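Local coordinates for uncharacterized protein (Aeromonas hydrophila J-1, PDB 6R1J) that forms the AhlC component of the tripartite alpha-pore-forming toxin AHL, captured here in its soluble form, at residues G4-S9 with T50-V55; I118-I123 with G199-T204; R142-S147 with Q177-S182; D146-K151 with A170-Q175; G229-N234 with F251-T256. The protein carries 3 engineered substitutions. All blocks are in the same frame, centred on the assembly; numbering follows the deposited sequence.

Interaction 1: G4-S9 with T50-V55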
# COMPACT_ATOMS: atom_id res chain seq x y z
N GLY A 4 7.90 5.17 27.43
CA GLY A 4 6.47 4.91 27.75
C GLY A 4 5.55 5.14 26.55
O GLY A 4 5.95 5.93 25.67
N ILE A 5 4.36 4.54 26.51
CA ILE A 5 3.40 4.61 25.36
C ILE A 5 2.95 6.06 25.12
O ILE A 5 2.91 6.45 23.95
CB ILE A 5 2.21 3.63 25.51
CG1 ILE A 5 2.70 2.19 25.47
CG2 ILE A 5 1.16 3.84 24.43
CD1 ILE A 5 3.29 1.79 24.12
N LEU A 6 2.70 6.85 26.16
CA LEU A 6 2.34 8.28 25.94
C LEU A 6 3.51 9.01 25.31
O LEU A 6 3.27 9.72 24.29
CB LEU A 6 1.88 8.93 27.25
CG LEU A 6 0.51 8.44 27.72
CD1 LEU A 6 0.16 9.05 29.06
CD2 LEU A 6 -0.58 8.72 26.70
N SER A 7 4.71 8.85 25.87
CA SER A 7 5.94 9.51 25.39
C SER A 7 6.23 9.15 23.93
O SER A 7 6.57 10.07 23.13
CB SER A 7 7.13 9.17 26.29
OG SER A 7 6.91 9.68 27.60
N GLN A 8 6.06 7.88 23.56
CA GLN A 8 6.35 7.43 22.18
C GLN A 8 5.35 8.05 21.21
O GLN A 8 5.78 8.48 20.14
CB GLN A 8 6.30 5.92 22.10
CG GLN A 8 7.54 5.27 22.69
CD GLN A 8 7.57 3.79 22.38
OE1 GLN A 8 7.25 3.38 21.27
NE2 GLN A 8 8.00 2.99 23.35
N SER A 9 4.08 7.98 21.55
CA SER A 9 2.96 8.44 20.70
C SER A 9 3.18 9.93 20.44
O SER A 9 3.11 10.36 19.28
CB SER A 9 1.63 8.21 21.37
OG SER A 9 1.35 6.83 21.48
N THR A 50 0.96 17.47 30.79
CA THR A 50 0.50 17.98 32.10
C THR A 50 -0.38 16.92 32.78
O THR A 50 -0.16 16.63 33.97
CB THR A 50 -0.19 19.35 31.95
OG1 THR A 50 0.85 20.25 31.56
CG2 THR A 50 -0.85 19.86 33.21
N MET A 51 -1.30 16.33 32.04
CA MET A 51 -2.24 15.33 32.58
C MET A 51 -1.45 14.15 33.13
O MET A 51 -1.79 13.69 34.24
CB MET A 51 -3.23 14.84 31.54
CG MET A 51 -4.03 13.68 32.03
SD MET A 51 -4.52 12.54 30.76
CE MET A 51 -2.93 11.75 30.47
N GLN A 52 -0.48 13.67 32.37
CA GLN A 52 0.44 12.57 32.75
C GLN A 52 1.15 12.91 34.08
O GLN A 52 1.14 12.08 34.97
CB GLN A 52 1.47 12.36 31.65
CG GLN A 52 2.41 11.20 31.89
CD GLN A 52 3.33 11.02 30.70
OE1 GLN A 52 3.54 11.95 29.93
NE2 GLN A 52 3.89 9.82 30.55
N GLN A 53 1.79 14.07 34.17
CA GLN A 53 2.49 14.53 35.40
C GLN A 53 1.50 14.56 36.58
O GLN A 53 1.88 14.06 37.65
CB GLN A 53 3.17 15.88 35.14
CG GLN A 53 4.43 15.73 34.30
CD GLN A 53 4.98 17.00 33.69
OE1 GLN A 53 4.40 18.08 33.75
NE2 GLN A 53 6.14 16.85 33.06
N GLN A 54 0.26 15.04 36.38
CA GLN A 54 -0.74 15.19 37.46
C GLN A 54 -1.26 13.81 37.90
O GLN A 54 -1.46 13.59 39.12
CB GLN A 54 -1.86 16.15 37.05
CG GLN A 54 -1.38 17.59 36.96
CD GLN A 54 -2.47 18.58 36.67
OE1 GLN A 54 -2.27 19.56 35.97
NE2 GLN A 54 -3.64 18.31 37.18
N VAL A 55 -1.48 12.91 36.96
CA VAL A 55 -1.92 11.52 37.30
C VAL A 55 -0.84 10.83 38.13
O VAL A 55 -1.20 10.21 39.09
CB VAL A 55 -2.24 10.73 36.03
CG1 VAL A 55 -2.38 9.24 36.31
CG2 VAL A 55 -3.49 11.29 35.36
O HOH W 1 5.00 11.71 27.69

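Interaction 2: I118-I123 with G199-T204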
# COMPACT_ATOMS: atom_id res chain seq x y z
N ILE A 118 -10.99 10.77 4.76
CA ILE A 118 -12.05 10.20 3.89
C ILE A 118 -12.32 11.17 2.72
O ILE A 118 -12.33 10.72 1.57
CB ILE A 118 -13.28 9.88 4.75
CG1 ILE A 118 -12.94 8.77 5.74
CG2 ILE A 118 -14.47 9.51 3.89
CD1 ILE A 118 -13.97 8.54 6.78
N ALA A 119 -12.48 12.48 2.99
CA ALA A 119 -12.72 13.51 1.95
C ALA A 119 -11.55 13.50 0.96
O ALA A 119 -11.78 13.53 -0.24
CB ALA A 119 -12.94 14.89 2.57
N LEU A 120 -10.30 13.43 1.43
CA LEU A 120 -9.14 13.37 0.51
C LEU A 120 -9.17 12.09 -0.35
O LEU A 120 -8.81 12.20 -1.54
CB LEU A 120 -7.83 13.45 1.29
CG LEU A 120 -7.45 14.84 1.76
CD1 LEU A 120 -6.18 14.77 2.60
CD2 LEU A 120 -7.30 15.79 0.57
N GLN A 121 -9.58 10.97 0.24
CA GLN A 121 -9.70 9.67 -0.47
C GLN A 121 -10.73 9.78 -1.60
O GLN A 121 -10.42 9.32 -2.69
CB GLN A 121 -10.06 8.59 0.53
CG GLN A 121 -8.86 8.21 1.39
CD GLN A 121 -9.25 7.07 2.28
OE1 GLN A 121 -9.47 7.23 3.48
NE2 GLN A 121 -9.49 5.93 1.65
N ARG A 122 -11.87 10.43 -1.37
CA ARG A 122 -12.90 10.64 -2.43
C ARG A 122 -12.26 11.43 -3.55
O ARG A 122 -12.41 11.06 -4.70
CB ARG A 122 -14.15 11.37 -1.93
CG ARG A 122 -14.94 10.66 -0.85
CD ARG A 122 -16.25 11.39 -0.57
NE ARG A 122 -17.03 10.65 0.40
CZ ARG A 122 -17.09 10.91 1.68
NH1 ARG A 122 -16.43 11.94 2.21
NH2 ARG A 122 -17.82 10.12 2.44
N ILE A 123 -11.48 12.45 -3.21
CA ILE A 123 -10.78 13.29 -4.20
C ILE A 123 -9.78 12.44 -5.00
O ILE A 123 -9.70 12.64 -6.22
CB ILE A 123 -10.16 14.51 -3.49
CG1 ILE A 123 -11.27 15.46 -3.03
CG2 ILE A 123 -9.17 15.22 -4.39
CD1 ILE A 123 -10.78 16.65 -2.22
N GLY A 199 1.15 10.18 -0.77
CA GLY A 199 2.22 10.42 0.21
C GLY A 199 1.67 11.16 1.41
O GLY A 199 1.93 10.78 2.58
N PHE A 200 0.91 12.22 1.17
CA PHE A 200 0.32 13.02 2.27
C PHE A 200 -0.62 12.18 3.13
O PHE A 200 -0.59 12.22 4.36
CB PHE A 200 -0.42 14.23 1.68
CG PHE A 200 -1.03 15.09 2.73
CD1 PHE A 200 -0.29 16.09 3.34
CD2 PHE A 200 -2.37 14.96 3.06
CE1 PHE A 200 -0.88 16.91 4.31
CE2 PHE A 200 -2.95 15.78 4.01
CZ PHE A 200 -2.21 16.76 4.64
N LEU A 201 -1.53 11.45 2.49
CA LEU A 201 -2.47 10.57 3.23
C LEU A 201 -1.71 9.49 4.04
O LEU A 201 -2.17 9.18 5.12
CB LEU A 201 -3.44 9.93 2.23
CG LEU A 201 -4.64 10.80 1.88
CD1 LEU A 201 -5.37 10.26 0.66
CD2 LEU A 201 -5.58 10.88 3.08
N GLY A 202 -0.63 8.95 3.52
CA GLY A 202 0.25 8.01 4.28
C GLY A 202 0.73 8.67 5.57
O GLY A 202 0.65 8.04 6.64
N GLN A 203 1.10 9.94 5.53
CA GLN A 203 1.59 10.64 6.74
C GLN A 203 0.42 10.96 7.65
O GLN A 203 0.59 10.80 8.87
CB GLN A 203 2.38 11.89 6.36
CG GLN A 203 3.66 11.54 5.66
CD GLN A 203 4.51 10.70 6.57
OE1 GLN A 203 4.86 11.12 7.67
NE2 GLN A 203 4.83 9.51 6.10
N THR A 204 -0.74 11.37 7.12
CA THR A 204 -1.87 11.69 8.00
C THR A 204 -2.44 10.40 8.59
O THR A 204 -2.89 10.44 9.72
CB THR A 204 -2.95 12.58 7.34
OG1 THR A 204 -3.62 11.89 6.32
CG2 THR A 204 -2.36 13.80 6.68

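Interaction 3: R142-S147 with Q177-S182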
# COMPACT_ATOMS: atom_id res chain seq x y z
N ARG A 142 -3.30 10.11 -30.52
CA ARG A 142 -2.19 9.31 -31.08
C ARG A 142 -2.67 8.66 -32.38
O ARG A 142 -1.93 8.79 -33.40
CB ARG A 142 -1.67 8.30 -30.05
CG ARG A 142 -0.74 8.96 -29.05
CD ARG A 142 -0.18 8.05 -27.98
NE ARG A 142 0.76 8.86 -27.21
CZ ARG A 142 1.19 8.59 -25.99
NH1 ARG A 142 0.78 7.51 -25.35
NH2 ARG A 142 2.03 9.42 -25.40
N GLN A 143 -3.85 8.05 -32.37
CA GLN A 143 -4.47 7.43 -33.58
C GLN A 143 -4.68 8.51 -34.65
O GLN A 143 -4.37 8.25 -35.81
CB GLN A 143 -5.83 6.82 -33.26
CG GLN A 143 -5.77 5.62 -32.33
CD GLN A 143 -7.16 5.07 -32.18
OE1 GLN A 143 -8.09 5.46 -32.88
NE2 GLN A 143 -7.32 4.14 -31.25
N GLU A 144 -5.17 9.68 -34.24
CA GLU A 144 -5.46 10.85 -35.11
C GLU A 144 -4.14 11.27 -35.78
O GLU A 144 -4.16 11.53 -37.00
CB GLU A 144 -6.14 11.92 -34.26
CG GLU A 144 -6.77 13.07 -35.02
CD GLU A 144 -7.47 14.10 -34.13
OE1 GLU A 144 -7.85 15.16 -34.66
OE2 GLU A 144 -7.65 13.85 -32.91
N LEU A 145 -3.03 11.27 -35.04
CA LEU A 145 -1.67 11.64 -35.53
C LEU A 145 -1.13 10.54 -36.48
O LEU A 145 -0.33 10.90 -37.37
CB LEU A 145 -0.75 11.87 -34.32
CG LEU A 145 0.52 12.68 -34.53
CD1 LEU A 145 0.22 14.18 -34.58
CD2 LEU A 145 1.53 12.39 -33.43
N ASP A 146 -1.55 9.27 -36.30
CA ASP A 146 -1.15 8.11 -37.16
C ASP A 146 -1.78 8.28 -38.55
O ASP A 146 -1.01 8.14 -39.53
CB ASP A 146 -1.56 6.75 -36.57
CG ASP A 146 -0.73 6.29 -35.38
OD1 ASP A 146 0.34 6.90 -35.14
OD2 ASP A 146 -1.16 5.33 -34.69
N SER A 147 -3.09 8.52 -38.62
CA SER A 147 -3.84 8.84 -39.87
C SER A 147 -3.15 9.97 -40.62
O SER A 147 -2.81 9.76 -41.80
CB SER A 147 -5.27 9.24 -39.62
OG SER A 147 -6.10 8.10 -39.52
N GLN A 177 -0.40 17.40 -33.00
CA GLN A 177 0.85 17.18 -32.23
C GLN A 177 0.72 17.93 -30.89
O GLN A 177 0.90 17.27 -29.84
CB GLN A 177 2.06 17.58 -33.09
CG GLN A 177 3.39 17.63 -32.33
CD GLN A 177 3.85 16.31 -31.75
OE1 GLN A 177 3.14 15.30 -31.75
NE2 GLN A 177 5.07 16.31 -31.23
N ASN A 178 0.34 19.23 -30.91
CA ASN A 178 0.14 20.08 -29.71
C ASN A 178 -0.98 19.50 -28.83
O ASN A 178 -0.91 19.71 -27.60
CB ASN A 178 -0.22 21.53 -30.05
CG ASN A 178 0.85 22.22 -30.87
OD1 ASN A 178 1.96 21.70 -31.04
ND2 ASN A 178 0.50 23.38 -31.40
N LYS A 179 -1.98 18.85 -29.43
CA LYS A 179 -3.04 18.17 -28.67
C LYS A 179 -2.41 16.98 -27.92
O LYS A 179 -2.73 16.81 -26.75
CB LYS A 179 -4.20 17.70 -29.55
CG LYS A 179 -5.35 17.05 -28.80
CD LYS A 179 -6.36 16.36 -29.71
CE LYS A 179 -7.51 15.75 -28.94
NZ LYS A 179 -8.43 15.05 -29.86
N VAL A 180 -1.54 16.20 -28.57
CA VAL A 180 -0.87 15.01 -27.95
C VAL A 180 0.09 15.46 -26.84
O VAL A 180 -0.02 14.90 -25.73
CB VAL A 180 -0.16 14.15 -29.01
CG1 VAL A 180 0.84 13.17 -28.40
CG2 VAL A 180 -1.18 13.42 -29.86
N SER A 181 0.99 16.40 -27.13
CA SER A 181 1.98 16.94 -26.15
C SER A 181 1.25 17.52 -24.93
O SER A 181 1.75 17.36 -23.81
CB SER A 181 2.88 17.97 -26.76
OG SER A 181 3.71 17.38 -27.75
N SER A 182 0.09 18.13 -25.13
CA SER A 182 -0.70 18.75 -24.04
C SER A 182 -1.26 17.62 -23.15
O SER A 182 -1.11 17.69 -21.93
CB SER A 182 -1.77 19.67 -24.57
OG SER A 182 -2.51 20.26 -23.52

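Interaction 4: D146-K151 with A170-Q175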
# COMPACT_ATOMS: atom_id res chain seq x y z
N ASP A 146 -1.55 9.27 -36.30
CA ASP A 146 -1.15 8.11 -37.16
C ASP A 146 -1.78 8.28 -38.55
O ASP A 146 -1.01 8.14 -39.53
CB ASP A 146 -1.56 6.75 -36.57
CG ASP A 146 -0.73 6.29 -35.38
OD1 ASP A 146 0.34 6.90 -35.14
OD2 ASP A 146 -1.16 5.33 -34.69
N SER A 147 -3.09 8.52 -38.62
CA SER A 147 -3.84 8.84 -39.87
C SER A 147 -3.15 9.97 -40.62
O SER A 147 -2.81 9.76 -41.80
CB SER A 147 -5.27 9.24 -39.62
OG SER A 147 -6.10 8.10 -39.52
N LEU A 148 -3.00 11.13 -39.97
CA LEU A 148 -2.39 12.35 -40.57
C LEU A 148 -1.04 12.00 -41.21
O LEU A 148 -0.85 12.39 -42.37
CB LEU A 148 -2.26 13.49 -39.55
CG LEU A 148 -3.56 14.15 -39.08
CD1 LEU A 148 -3.26 15.27 -38.10
CD2 LEU A 148 -4.39 14.69 -40.24
N ASN A 149 -0.17 11.27 -40.51
CA ASN A 149 1.20 10.90 -40.99
C ASN A 149 1.13 9.88 -42.15
O ASN A 149 2.05 9.91 -42.98
CB ASN A 149 2.12 10.46 -39.85
CG ASN A 149 2.78 11.62 -39.15
OD1 ASN A 149 3.07 12.64 -39.78
ND2 ASN A 149 3.05 11.48 -37.86
N LYS A 150 0.10 9.03 -42.21
CA LYS A 150 -0.13 8.08 -43.33
C LYS A 150 -0.60 8.85 -44.57
O LYS A 150 -0.25 8.44 -45.69
CB LYS A 150 -1.11 6.97 -42.93
CG LYS A 150 -0.50 5.86 -42.10
CD LYS A 150 -1.52 4.92 -41.49
CE LYS A 150 -0.89 4.01 -40.46
NZ LYS A 150 -1.92 3.44 -39.55
N LYS A 151 -1.40 9.91 -44.39
CA LYS A 151 -1.85 10.81 -45.49
C LYS A 151 -0.66 11.62 -46.01
O LYS A 151 -0.58 11.82 -47.24
CB LYS A 151 -2.97 11.76 -45.04
CG LYS A 151 -4.32 11.11 -44.79
CD LYS A 151 -5.36 12.08 -44.28
CE LYS A 151 -5.36 13.38 -45.06
NZ LYS A 151 -6.46 14.28 -44.65
N ALA A 170 -0.03 20.00 -43.12
CA ALA A 170 1.07 20.55 -42.28
C ALA A 170 0.51 21.30 -41.05
O ALA A 170 1.16 21.23 -39.97
CB ALA A 170 1.93 21.49 -43.09
N VAL A 171 -0.59 22.05 -41.24
CA VAL A 171 -1.27 22.87 -40.19
C VAL A 171 -2.06 21.92 -39.28
O VAL A 171 -2.04 22.15 -38.06
CB VAL A 171 -2.22 23.93 -40.79
CG1 VAL A 171 -3.08 24.59 -39.72
CG2 VAL A 171 -1.46 24.98 -41.59
N THR A 172 -2.76 20.94 -39.84
CA THR A 172 -3.52 19.93 -39.04
C THR A 172 -2.54 19.13 -38.15
O THR A 172 -2.89 18.85 -37.00
CB THR A 172 -4.31 18.97 -39.93
OG1 THR A 172 -4.97 19.70 -40.97
CG2 THR A 172 -5.32 18.16 -39.15
N LEU A 173 -1.39 18.77 -38.70
CA LEU A 173 -0.36 17.92 -38.04
C LEU A 173 0.15 18.67 -36.80
O LEU A 173 0.13 18.09 -35.72
CB LEU A 173 0.74 17.60 -39.06
CG LEU A 173 1.69 16.45 -38.69
CD1 LEU A 173 0.96 15.12 -38.74
CD2 LEU A 173 2.89 16.42 -39.63
N THR A 174 0.55 19.94 -36.94
CA THR A 174 0.99 20.81 -35.81
C THR A 174 -0.09 20.82 -34.72
O THR A 174 0.26 20.54 -33.56
CB THR A 174 1.29 22.25 -36.26
OG1 THR A 174 2.36 22.13 -37.19
CG2 THR A 174 1.68 23.18 -35.13
N GLN A 175 -1.35 21.09 -35.08
CA GLN A 175 -2.49 21.17 -34.11
C GLN A 175 -2.63 19.83 -33.35
O GLN A 175 -2.78 19.86 -32.11
CB GLN A 175 -3.80 21.52 -34.82
CG GLN A 175 -3.77 22.86 -35.57
CD GLN A 175 -3.55 24.05 -34.67
OE1 GLN A 175 -4.13 24.14 -33.58
NE2 GLN A 175 -2.72 24.98 -35.12

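Interaction 5: G229-N234 with F251-T256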
# COMPACT_ATOMS: atom_id res chain seq x y z
N GLY A 229 -12.13 4.69 41.88
CA GLY A 229 -13.30 5.35 42.47
C GLY A 229 -14.26 4.36 43.09
O GLY A 229 -14.77 4.63 44.20
N GLY A 230 -14.53 3.26 42.40
CA GLY A 230 -15.48 2.23 42.83
C GLY A 230 -14.97 1.49 44.06
O GLY A 230 -15.76 1.20 44.99
N ASP A 231 -13.68 1.15 44.08
CA ASP A 231 -13.05 0.53 45.27
C ASP A 231 -13.21 1.48 46.46
O ASP A 231 -13.68 1.03 47.51
CB ASP A 231 -11.59 0.18 44.97
CG ASP A 231 -11.45 -1.01 44.04
OD1 ASP A 231 -12.34 -1.88 44.08
OD2 ASP A 231 -10.41 -1.11 43.34
N ILE A 232 -12.84 2.74 46.32
CA ILE A 232 -12.80 3.73 47.42
C ILE A 232 -14.21 3.95 47.97
O ILE A 232 -14.33 4.06 49.21
CB ILE A 232 -12.12 5.03 46.96
CG1 ILE A 232 -10.63 4.84 46.72
CG2 ILE A 232 -12.37 6.16 47.94
CD1 ILE A 232 -9.86 4.49 47.99
N ALA A 233 -15.23 3.97 47.11
CA ALA A 233 -16.63 4.19 47.55
C ALA A 233 -17.14 2.93 48.28
O ALA A 233 -18.03 3.08 49.09
CB ALA A 233 -17.50 4.57 46.37
N ASN A 234 -16.58 1.75 48.02
CA ASN A 234 -16.97 0.50 48.73
C ASN A 234 -16.42 0.47 50.17
O ASN A 234 -16.74 -0.48 50.88
CB ASN A 234 -16.61 -0.73 47.92
CG ASN A 234 -17.61 -0.90 46.79
OD1 ASN A 234 -18.79 -0.62 46.97
ND2 ASN A 234 -17.14 -1.34 45.64
N PHE A 251 -9.25 -1.26 50.26
CA PHE A 251 -7.99 -0.50 50.20
C PHE A 251 -7.01 -1.29 49.33
O PHE A 251 -6.32 -0.64 48.57
CB PHE A 251 -7.43 -0.16 51.58
CG PHE A 251 -8.17 0.93 52.32
CD1 PHE A 251 -8.70 2.03 51.66
CD2 PHE A 251 -8.29 0.88 53.71
CE1 PHE A 251 -9.33 3.04 52.36
CE2 PHE A 251 -8.93 1.90 54.40
CZ PHE A 251 -9.42 2.98 53.73
N THR A 252 -6.94 -2.60 49.50
CA THR A 252 -5.99 -3.47 48.77
C THR A 252 -6.33 -3.40 47.26
O THR A 252 -5.38 -3.23 46.44
CB THR A 252 -5.98 -4.88 49.36
OG1 THR A 252 -5.61 -4.78 50.74
CG2 THR A 252 -5.02 -5.79 48.63
N ALA A 253 -7.62 -3.50 46.91
CA ALA A 253 -8.11 -3.39 45.51
C ALA A 253 -7.74 -2.01 44.99
O ALA A 253 -7.18 -1.94 43.86
CB ALA A 253 -9.61 -3.66 45.42
N ALA A 254 -8.03 -0.94 45.74
CA ALA A 254 -7.70 0.44 45.31
C ALA A 254 -6.19 0.56 45.05
O ALA A 254 -5.76 1.25 44.08
CB ALA A 254 -8.08 1.43 46.34
N LEU A 255 -5.36 -0.07 45.89
CA LEU A 255 -3.90 0.08 45.73
C LEU A 255 -3.47 -0.58 44.41
O LEU A 255 -2.59 -0.01 43.76
CB LEU A 255 -3.18 -0.48 46.96
CG LEU A 255 -1.65 -0.39 46.92
CD1 LEU A 255 -1.19 1.06 46.82
CD2 LEU A 255 -1.06 -1.08 48.16
N THR A 256 -4.05 -1.70 44.00
CA THR A 256 -3.74 -2.32 42.67
C THR A 256 -4.05 -1.32 41.55
O THR A 256 -3.26 -1.25 40.57
CB THR A 256 -4.44 -3.66 42.41
OG1 THR A 256 -5.84 -3.49 42.17
CG2 THR A 256 -4.23 -4.68 43.51

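Interaction 1: G4-S9 with T50-V55
Leu6 and Gln52 join the first turn of the N-terminal helix 5-21 to the middle of helix 28-70, within the helical bundle that forms the thicker part of this elongated toxin subunit. The two short helical segments run almost antiparallel, with axes 11.8 Å apart, a spacing wide enough for side chains to meet between them. Gln52 has its CG anti to the backbone N (chi1 -177°) and an extended chain beyond, which carries the terminal amide across to Leu6. Leu6 comes from the opposite direction: its CB lies 4.0 Å from Gln52 NE2, and its CD1 lies 4.1 Å from Gln52 CD. The same methyl touches the terminal methyl of Met51, with Leu6 CD1 4.3 Å from Met51 CE. In the bundle, Met51 also rests on Thr99 and Thr102 of helix 78-157, while Leu6 also meets Arg217 of helix 163-236, so the contact lies where four helices come together. The two ends of the Gln52 amide have different tasks. Its NE2 donates to Ala265 O, in the C-terminal tail that passes beside the contact, whereas OE1 accepts from a water at 2.7 Å. That water, 2.8 Å from Ser7 OG, bridges the two helices where no direct hydrogen bond does. Gly4 occupies the N-cap position of helix 5-21 and is joined through its backbone to His267 of the C-terminal polyhistidine tag; Ser7 OG makes a further, weak bond to His267 O.

Interaction 2: I118-I123 with G199-T204
The segments 118-123 and 199-204 run antiparallel, their axes 10.9 Å apart at an angle of 160°, and the backbones come nearest at Leu120 and Leu201, whose CA atoms are 7.7 Å apart. Between them lies an apolar wedge built on Leu120. Its CD1 methyl reaches the Phe200 ring at the edge, close to the ring plane, 3.7 Å from CE2, and the two side chains cross at about a right angle. Phe200 is swung into this place with CG anti to the backbone N (chi1 -180°). One face of its ring is occupied by Thr204 CG2 from the next turn of its own helix, 3.3 Å above the plane and displaced toward the rim. Leu201 fills the other part of the interface, with CD2 3.9 Å from Leu120 CB. These helices, 78-157 and 163-236, are the two long arms of an antiparallel hairpin, and here the hairpin enters the thicker bundle: Phe23 meets the Phe200 ring edge-to-face, and Leu120 also rests on Pro27. On the outer flank Leu201 CD1 lies 4.1 Å from Gln121 CG, so the glutamine contributes its aliphatic stem. Gln121 also packs against Val125 of the third subunit, and Arg122 NE, on the same helix, forms a salt bridge with Glu126 of that subunit.

Interaction 3: R142-S147 with Q177-S182
A salt bridge between Glu144 and Lys179 spans the two arms of the antiparallel helical hairpin, helices 78-157 and 163-236, in its slender part far from the centre of the chain. Lys179 NZ stands 3.4 Å from Glu144 OE2, and the hydrogen bond within this pair is weak. Both side chains leave their helices with CG anti to the backbone N (chi1 -168° for Glu144 and -177° for Lys179) and are extended beyond, but they cross at about a right angle, so that only their charged ends meet. Arg142 finds its polar partner outside the two segments, in a salt bridge from NH2 to Glu184 OE2, one turn beyond Val180 on the other arm. On the way its guanidinium passes Val180, with Arg142 NE 4.5 Å from Val180 CG1. Between the Glu144-Lys179 pair on one flank and Arg142 on the other runs the packed seam of the hairpin. The axes approach to 9.6 Å, and CA atoms pair at Arg142 with Val180 and at Leu145 with Gln177. Val180 is buried, turned toward the opposite helix, and CG2 sits 4.0 Å from the backbone N of Arg142; Leu138 and Ala141 of helix 78-157 also touch it. Leu145 points across in the same way and packs against Gln177 rather than another aliphatic residue. The glutamine chain is bent at chi2 (62°), which folds its amide back toward Leu145, the two side chains meeting at a slant, and leaves OE1 3.7 Å from Leu145 CD2, while the other methyl, Leu145 CD1, approaches Gln177 N at 3.6 Å.

Interaction 4: D146-K151 with A170-Q175
Leu148 and Leu173 adopt different first torsions to share one seam. Leu148 places CG beside its backbone N, opposite the carbonyl carbon (chi1 -70°), and sets out toward the other helix; in Leu173, CG lies beside the carbonyl carbon instead (chi1 -164°), which brings the end of a side chain that starts out along the flank round to the contact. Leu173 CD1 then nests against the base of Leu148, 3.7 Å from CB. Further out, Leu148 spreads both methyls over Thr172 CG2, with CD1 at 3.7 Å; the two side chains cross at about a right angle. On the other flank Asn149 meets Leu173 with its carbonyl oxygen, OD1 lying 3.4 Å from Leu173 CD1, a van der Waals contact and not a polar one. No hydrogen bond links the two segments. The axes run antiparallel, 10.1 Å apart, as the two arms of the helix 78-157 and helix 163-236 hairpin near the tip. Around the pair, Leu148 continues onto Leu169 and Thr176 of the facing arm, and Lys150 packs on Ser226 of the third subunit.

Interaction 5: G229-N234 with F251-T256
Asp231 points toward the opposite helix and lays its carboxylate against the backbone around Ala253 and Ala254. OD2 comes within 3.3 Å of Ala253 C, and the Ala253 CB methyl fits beside the acid, 3.5 Å from OD1. On the inner side of Asp231, Ile232 starts off along the flank of its helix, but CD1 turns back to meet Ala254 CB at 3.9 Å. The Ala254 methyl thus sits between two neighbours, as Asp231 CB lies 4.0 Å from the same atom. Small residues permit this closeness: the antiparallel axes are only 8.4 Å apart, and the CA atoms of Asp231 and Ala254 are separated by 5.4 Å. The contact joins the end of helix 163-236 to helix 244-264, which turns back along it in the bundle. Ile232 reaches on to Val85 and Val88 of helix 78-157, and Ala254 to Leu66 of helix 28-70. Ala253 O, itself near the carboxylate, accepts from Thr256 OG1 at 2.7 Å, on a lone pair. Asp231 OD2 makes no hydrogen bond across to the facing helix; Ala254 N is near, but its angle is poor. The acid instead forms a salt bridge through OD2 with Lys152 NZ of the second subunit, which probably offsets the cost of burying a negative charge beside a carbonyl oxygen and ties this helix pair to the assembly.

In the fold
The five contacts follow the long axis of a chain built almost wholly of helices. Interactions 2, 3 and 4 are successive crossings of the same hairpin, helices 78-157 and 163-236. Between centres, interactions 3 and 4 lie 8 Å apart, touching through Leu145 CD1 and Leu173 O, whereas interaction 2 is 34 Å from interaction 3. Interactions 1 and 5, 23 Å apart between centres, lie on the opposite side of the chain's centre from interactions 3 and 4; the centres of 4 and 5 are 88 Å apart. A sodium ion lies about 9 Å from the Leu6 side chain, and one about 12 Å from that of Asp231; Thr224 and Asp264 form a sodium site. Interactions 1, 2, 3 and 5 all touch the second subunit.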